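Local coordinates for protein ADP/ATP-dependent NAD(P)H-hydrate dehydratase (Bacillus subtilis, PDB 3RPZ) that catalyses the ADP- or ATP-dependent dehydration of hydrated NADH and NADPH, returning these damaged cofactors to their usable form, at residues L108-S113 and A134-T139; Q116-V121 and V128-G133. One frame throughout, in Å; residues are numbered along the deposited sequence.

Interaction 1. Residues L108-S113 and A134-T139; sequences LPQTES and ALAKRT
The backbone of Gln110 passes across the start of the 134-139 loop, its CA 6.2 Å from that of Ala134, and its side chain then runs on to Leu135 and Ala136. The contact joins the lead-in to helix 112-121 with the loop after strand 128-130, beside the substrate site, where Leu108 touches the bound hydrated cofactor. Gln110 is the centre of an inverse gamma turn, closed by a weak bond from Thr111 N to Pro109 O (3.0 Å). Thr111 follows as N-cap of helix 112-121, its OG1 accepting from Val114 N, a task for which its short hydroxyl side chain is well suited.

With CG turned anti to the backbone N (chi1 -156°), the Gln110 chain leaves the turn in the direction of the loop, and a bend at chi2 (-81°) lays its amide along it. CG rests on Leu135 O at 3.7 Å, while OE1 lies beside the methyl of Ala136, 3.8 Å from CB. Alanine suits this place because its one methyl, directed at Gln110, lets the glutamine chain lie close. Leu135 turns its branched end the other way, onto Pro151 and Glu155, and its carbonyl accepts from Arg158 NE.

Farther along, Arg138 bonds to the residue that follows it. Side-on, its guanidinium grips Thr139 O through NE (2.8 Å, N-H...O angle 161°) and NH2 (3.1 Å), with the oxygen in the guanidinium plane. Its NH1 serves helix 112-121 instead, in a salt bridge to Asp119 and a hydrogen bond to Gln115, and Gln115 NE2 also reaches Ala134 O.

Across the two segments themselves the touch is therefore van der Waals only, a flexible polar chain on a carbonyl and a methyl. The stronger, directional ties run from the loop to the helix, which suggests that Gln115 and Asp119 hold the loop more firmly than Gln110 does.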
loop_
_atom_site.group_PDB
_atom_site.type_symbol
_atom_site.label_atom_id
_atom_site.label_comp_id
_atom_site.label_asym_id
_atom_site.label_seq_id
_atom_site.Cartn_x
_atom_site.Cartn_y
_atom_site.Cartn_z
ATOM N N LEU A 108 17.682 -15.096 -2.435
ATOM C CA LEU A 108 18.066 -16.050 -3.474
ATOM C C LEU A 108 18.459 -17.358 -2.815
ATOM O O LEU A 108 19.134 -17.350 -1.797
ATOM C CB LEU A 108 19.264 -15.535 -4.336
ATOM C CG LEU A 108 19.002 -14.228 -5.077
ATOM C CD1 LEU A 108 20.177 -14.025 -6.065
ATOM C CD2 LEU A 108 17.686 -14.267 -5.834
ATOM N N PRO A 109 18.083 -18.486 -3.410
ATOM C CA PRO A 109 18.527 -19.776 -2.881
ATOM C C PRO A 109 20.043 -19.886 -2.982
ATOM O O PRO A 109 20.684 -19.303 -3.882
ATOM C CB PRO A 109 17.919 -20.773 -3.842
ATOM C CG PRO A 109 17.747 -20.086 -5.049
ATOM C CD PRO A 109 17.365 -18.640 -4.675
ATOM N N GLN A 110 20.651 -20.600 -2.050
ATOM C CA GLN A 110 22.098 -20.702 -1.960
ATOM C C GLN A 110 22.540 -21.839 -2.847
ATOM O O GLN A 110 22.879 -22.942 -2.396
ATOM C CB GLN A 110 22.580 -20.871 -0.489
ATOM C CG GLN A 110 24.040 -20.407 -0.299
ATOM C CD GLN A 110 25.072 -21.426 -0.707
ATOM O OE1 GLN A 110 25.770 -21.308 -1.764
ATOM N NE2 GLN A 110 25.175 -22.453 0.094
ATOM N N THR A 111 22.597 -21.557 -4.165
ATOM C CA THR A 111 22.832 -22.569 -5.167
ATOM C C THR A 111 24.052 -22.271 -6.047
ATOM O O THR A 111 24.542 -21.176 -6.097
ATOM C CB THR A 111 21.666 -22.723 -6.102
ATOM O OG1 THR A 111 21.525 -21.500 -6.842
ATOM C CG2 THR A 111 20.370 -23.152 -5.330
ATOM N N GLU A 112 24.469 -23.289 -6.801
ATOM C CA GLU A 112 25.576 -23.153 -7.761
ATOM C C GLU A 112 25.164 -22.218 -8.882
ATOM O O GLU A 112 26.035 -21.479 -9.386
ATOM C CB GLU A 112 25.965 -24.519 -8.331
ATOM C CG GLU A 112 26.562 -25.449 -7.313
ATOM C CD GLU A 112 26.999 -26.786 -7.886
ATOM O OE1 GLU A 112 27.262 -26.877 -9.112
ATOM O OE2 GLU A 112 27.100 -27.749 -7.086
ATOM N N SER A 113 23.881 -22.191 -9.259
ATOM C CA SER A 113 23.482 -21.233 -10.297
ATOM C C SER A 113 23.672 -19.785 -9.831
ATOM O O SER A 113 24.042 -18.907 -10.620
ATOM C CB SER A 113 22.052 -21.439 -10.739
ATOM O OG SER A 113 21.954 -22.659 -11.398
ATOM N N ALA A 134 23.973 -15.511 -2.025
ATOM C CA ALA A 134 25.212 -15.375 -2.797
ATOM C C ALA A 134 26.463 -15.566 -1.976
ATOM O O ALA A 134 27.576 -15.532 -2.550
ATOM C CB ALA A 134 25.282 -14.031 -3.512
ATOM N N LEU A 135 26.355 -15.738 -0.653
ATOM C CA LEU A 135 27.509 -16.014 0.181
ATOM C C LEU A 135 27.792 -17.520 0.265
ATOM O O LEU A 135 26.924 -18.310 0.619
ATOM C CB LEU A 135 27.307 -15.412 1.557
ATOM C CG LEU A 135 27.313 -13.885 1.592
ATOM C CD1 LEU A 135 26.925 -13.347 3.004
ATOM C CD2 LEU A 135 28.653 -13.234 1.147
ATOM N N ALA A 136 29.020 -17.896 -0.067
ATOM C CA ALA A 136 29.483 -19.274 -0.066
ATOM C C ALA A 136 30.961 -19.281 0.268
ATOM O O ALA A 136 31.623 -18.264 0.247
ATOM C CB ALA A 136 29.253 -19.901 -1.478
ATOM N N LYS A 137 31.479 -20.478 0.526
ATOM C CA LYS A 137 32.929 -20.676 0.699
ATOM C C LYS A 137 33.545 -20.648 -0.671
ATOM O O LYS A 137 33.286 -21.535 -1.484
ATOM C CB LYS A 137 33.204 -21.990 1.439
ATOM C CG LYS A 137 34.694 -22.244 1.698
ATOM C CD LYS A 137 34.934 -23.512 2.546
ATOM C CE LYS A 137 34.341 -23.355 3.960
ATOM N NZ LYS A 137 34.701 -24.426 4.990
ATOM N N ARG A 138 34.359 -19.631 -0.939
ATOM C CA ARG A 138 34.928 -19.448 -2.266
ATOM C C ARG A 138 36.057 -18.425 -2.208
ATOM O O ARG A 138 36.313 -17.856 -1.166
ATOM C CB ARG A 138 33.861 -19.006 -3.271
ATOM C CG ARG A 138 33.240 -17.654 -2.976
ATOM C CD ARG A 138 32.473 -17.063 -4.108
ATOM N NE ARG A 138 33.366 -16.780 -5.235
ATOM C CZ ARG A 138 33.001 -16.702 -6.496
ATOM N NH1 ARG A 138 31.746 -16.944 -6.874
ATOM N NH2 ARG A 138 33.925 -16.392 -7.381
ATOM N N THR A 139 36.737 -18.240 -3.331
ATOM C CA THR A 139 37.693 -17.154 -3.486
ATOM C C THR A 139 37.201 -16.221 -4.586
ATOM O O THR A 139 36.173 -16.477 -5.236
ATOM C CB THR A 139 39.097 -17.683 -3.791
ATOM O OG1 THR A 139 39.057 -18.410 -5.004
ATOM C CG2 THR A 139 39.570 -18.605 -2.637
#

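Interaction 2. Residues Q116-V121 and V128-G133; sequences QAVDHV and VILDAG. With NPW (beta-6-hydroxy-1,4,5,6-tetrahydronicotinamide adenine dinucleotide phosphate), chain D.
Val121, which packs on Val128, donates its backbone N to Ala117 O at 2.9 Å, a regular helical bond; Val118, three residues earlier, also reaches the strand with its methyls. The contact between helix and strand is wholly apolar and buried.

One methyl of Val121, CG1, sits over the fork of Val128, 3.6 Å from CG2 and 3.8 Å from CG1. A chi1 of 160°, which sets CG1 opposite the backbone N, carries this methyl to the strand. One turn back, Val118 meets Leu130 in the same slanting way: its CG1 lies 3.8 Å from Leu130 CD1, and its CG2 reaches CD2 at 4.1 Å. Beta-branched valine suits the strand and is compact on the helix; the two-methyl end of leucine meets both methyls of Val118.

Ile129, between them in sequence, points to the other face of the sheet, onto helix 217-231. Beyond the strand, Asp131 OD2 bonds to Thr222 OG1, and Ala132, at a positive phi (56°), brings CB within 3.3 Å of the ribose oxygen O2B of the bound NADPH hydrate. The ligand is also hydrogen-bonded by His26, Lys27 and Lys60 of the second subunit, so its site, past the strand's C-terminal end, spans a subunit boundary.

Strand 101-104, helix 112-121 and strand 128-130 form a beta-alpha-beta crossover, a unit repeated in the alpha/beta core of the ribokinase-like fold to which NAD(P)H-hydrate dehydratases belong.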
loop_
_atom_site.group_PDB
_atom_site.type_symbol
_atom_site.label_atom_id
_atom_site.label_comp_id
_atom_site.label_asym_id
_atom_site.label_seq_id
_atom_site.Cartn_x
_atom_site.Cartn_y
_atom_site.Cartn_z
ATOM N N GLN A 116 27.227 -18.976 -10.265
ATOM C CA GLN A 116 27.507 -18.655 -11.645
ATOM C C GLN A 116 27.173 -17.228 -11.969
ATOM O O GLN A 116 27.926 -16.576 -12.688
ATOM C CB GLN A 116 26.777 -19.623 -12.557
ATOM C CG GLN A 116 27.290 -20.999 -12.487
ATOM C CD GLN A 116 28.608 -21.193 -13.224
ATOM O OE1 GLN A 116 29.696 -21.349 -12.613
ATOM N NE2 GLN A 116 28.512 -21.239 -14.561
ATOM N N ALA A 117 26.038 -16.767 -11.468
ATOM C CA ALA A 117 25.659 -15.346 -11.635
ATOM C C ALA A 117 26.700 -14.413 -10.966
ATOM O O ALA A 117 27.095 -13.416 -11.559
ATOM C CB ALA A 117 24.245 -15.074 -11.110
ATOM N N VAL A 118 27.147 -14.780 -9.766
ATOM C CA VAL A 118 28.202 -13.999 -9.075
ATOM C C VAL A 118 29.447 -13.902 -9.957
ATOM O O VAL A 118 30.005 -12.811 -10.202
ATOM C CB VAL A 118 28.536 -14.644 -7.724
ATOM C CG1 VAL A 118 29.823 -14.002 -7.166
ATOM C CG2 VAL A 118 27.368 -14.546 -6.728
ATOM N N ASP A 119 29.857 -15.042 -10.537
ATOM C CA ASP A 119 31.062 -15.039 -11.344
ATOM C C ASP A 119 30.907 -14.106 -12.544
ATOM O O ASP A 119 31.823 -13.396 -12.880
ATOM C CB ASP A 119 31.394 -16.442 -11.796
ATOM C CG ASP A 119 31.931 -17.334 -10.690
ATOM O OD1 ASP A 119 32.290 -16.823 -9.628
ATOM O OD2 ASP A 119 31.970 -18.541 -10.924
ATOM N N HIS A 120 29.746 -14.093 -13.187
ATOM C CA HIS A 120 29.523 -13.177 -14.288
ATOM C C HIS A 120 29.491 -11.710 -13.860
ATOM O O HIS A 120 30.071 -10.878 -14.539
ATOM C CB HIS A 120 28.265 -13.570 -15.081
ATOM C CG HIS A 120 28.453 -14.806 -15.868
ATOM N ND1 HIS A 120 29.378 -14.890 -16.885
ATOM C CD2 HIS A 120 27.808 -15.993 -15.840
ATOM C CE1 HIS A 120 29.326 -16.097 -17.424
ATOM N NE2 HIS A 120 28.414 -16.801 -16.786
ATOM N N VAL A 121 28.814 -11.410 -12.783
ATOM C CA VAL A 121 28.736 -10.010 -12.293
ATOM C C VAL A 121 30.116 -9.481 -11.920
ATOM O O VAL A 121 30.431 -8.336 -12.201
ATOM C CB VAL A 121 27.815 -9.946 -11.164
ATOM C CG1 VAL A 121 28.036 -8.678 -10.277
ATOM C CG2 VAL A 121 26.333 -10.096 -11.730
ATOM N N VAL A 128 30.622 -4.507 -6.157
ATOM C CA VAL A 128 29.652 -5.613 -6.098
ATOM C C VAL A 128 29.463 -5.992 -4.651
ATOM O O VAL A 128 30.458 -6.178 -3.920
ATOM C CB VAL A 128 30.119 -6.808 -6.929
ATOM C CG1 VAL A 128 29.200 -8.050 -6.697
ATOM C CG2 VAL A 128 30.164 -6.433 -8.416
ATOM N N ILE A 129 28.218 -6.114 -4.219
ATOM C CA ILE A 129 27.859 -6.608 -2.902
ATOM C C ILE A 129 27.287 -8.001 -3.015
ATOM O O ILE A 129 26.436 -8.277 -3.873
ATOM C CB ILE A 129 26.734 -5.750 -2.274
ATOM C CG1 ILE A 129 27.142 -4.274 -2.189
ATOM C CG2 ILE A 129 26.276 -6.296 -0.936
ATOM C CD1 ILE A 129 25.898 -3.318 -2.213
ATOM N N LEU A 130 27.801 -8.905 -2.200
ATOM C CA LEU A 130 27.300 -10.271 -2.097
ATOM C C LEU A 130 26.725 -10.457 -0.711
ATOM O O LEU A 130 27.383 -10.182 0.301
ATOM C CB LEU A 130 28.373 -11.339 -2.334
ATOM C CG LEU A 130 29.178 -11.181 -3.614
ATOM C CD1 LEU A 130 30.187 -12.340 -3.740
ATOM C CD2 LEU A 130 28.347 -11.058 -4.852
ATOM N N ASP A 131 25.495 -10.952 -0.649
ATOM C CA ASP A 131 24.769 -11.166 0.585
ATOM C C ASP A 131 24.022 -12.479 0.527
ATOM O O ASP A 131 23.733 -12.974 -0.562
ATOM C CB ASP A 131 23.752 -10.015 0.820
ATOM C CG ASP A 131 23.072 -10.055 2.145
ATOM O OD1 ASP A 131 23.659 -10.541 3.127
ATOM O OD2 ASP A 131 21.894 -9.613 2.180
ATOM N N ALA A 132 23.667 -12.995 1.680
ATOM C CA ALA A 132 22.592 -14.019 1.765
ATOM C C ALA A 132 22.876 -15.231 0.868
ATOM O O ALA A 132 23.890 -15.877 1.062
ATOM C CB ALA A 132 21.219 -13.341 1.497
ATOM N N GLY A 133 21.997 -15.552 -0.069
ATOM C CA GLY A 133 22.179 -16.728 -0.903
ATOM C C GLY A 133 23.367 -16.691 -1.827
ATOM O O GLY A 133 23.728 -17.726 -2.361
HETATM P P NPW D . 20.901 -19.516 15.659
HETATM O O1 NPW D . 20.311 -20.740 14.996
HETATM O O2 NPW D . 19.968 -18.396 15.989
HETATM O O3 NPW D . 21.825 -19.830 16.849
HETATM P PA NPW D . 20.183 -18.440 7.723
HETATM P PB NPW D . 18.557 -16.107 7.105
HETATM C C1A NPW D . 22.833 -17.784 12.737
HETATM C C1B NPW D . 16.368 -14.568 3.230
HETATM N N1C NPW D . 15.433 -13.732 3.944
HETATM N N1D NPW D . 24.775 -14.527 16.158
HETATM C C2A NPW D . 21.604 -18.472 13.328
HETATM O O2A NPW D . 21.983 -18.934 14.608
HETATM C C2B NPW D . 17.815 -14.062 3.232
HETATM O O2B NPW D . 18.011 -12.979 2.358
HETATM C C2C NPW D . 14.303 -13.302 3.449
HETATM C C2D NPW D . 24.784 -15.867 16.134
HETATM C C3A NPW D . 21.340 -19.586 12.329
HETATM O O3A NPW D . 22.201 -20.728 12.528
HETATM C C3B NPW D . 18.506 -15.363 2.776
HETATM O O3B NPW D . 18.403 -15.427 1.347
HETATM C C3C NPW D . 13.279 -12.668 3.942
HETATM N N3D NPW D . 24.255 -16.689 15.211
HETATM C C4B NPW D . 17.634 -16.446 3.427
HETATM O O4B NPW D . 16.390 -15.829 3.871
HETATM C C4C NPW D . 13.346 -12.382 5.437
HETATM C C4D NPW D . 23.699 -15.990 14.213
HETATM O O4D NPW D . 22.642 -17.890 11.323
HETATM C C4E NPW D . 21.715 -18.907 11.026
HETATM C C5A NPW D . 23.602 -14.573 14.151
HETATM C C5B NPW D . 18.295 -17.103 4.643
HETATM O O5B NPW D . 18.835 -16.110 5.517
HETATM C C5C NPW D . 14.310 -13.354 6.093
HETATM C C5E NPW D . 20.518 -18.239 10.347
HETATM O O5E NPW D . 20.900 -17.880 9.024
HETATM C C6C NPW D . 15.687 -13.365 5.372
HETATM O O6C NPW D . 16.364 -12.113 5.433
HETATM C C6D NPW D . 24.185 -13.783 15.195
HETATM N N6D NPW D . 24.193 -12.462 15.270
HETATM N N7A NPW D . 22.915 -14.122 13.041
HETATM C C7C NPW D . 12.183 -12.175 3.158
HETATM N N7C NPW D . 11.217 -11.503 3.767
HETATM O O7C NPW D . 12.123 -12.426 1.927
HETATM C C8A NPW D . 22.558 -15.298 12.395
HETATM N N9A NPW D . 23.064 -16.399 13.138
HETATM O OA1 NPW D . 19.760 -19.841 7.872
HETATM O OA2 NPW D . 21.173 -18.057 6.741
HETATM O OA3 NPW D . 18.815 -17.602 7.604
HETATM O OB1 NPW D . 19.502 -15.132 7.649
HETATM O OB2 NPW D . 17.098 -15.917 7.381
#

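In the fold
Interaction 2 is nested inside the loop that interaction 1 closes, and their centres lie 8 Å apart on the same side of the chain's centre. Helix 112-121 serves both: interaction 1 lies at its N-terminal approach, interaction 2 along its body, where it packs on strand 128-130 of the central sheet. The two meet directly, with Gln110 CG 3.4 Å from Gly133 O and Leu135 CD2 3.4 Å from Leu130 O. Along the chain, strand 128-130 leads through Ala132 and Gly133 into the loop of interaction 1. Leu108, Ala132 and Gly133 all belong to the hydrated-cofactor pocket, so both contacts border that pocket, which lies past the C-terminal end of strand 128-130.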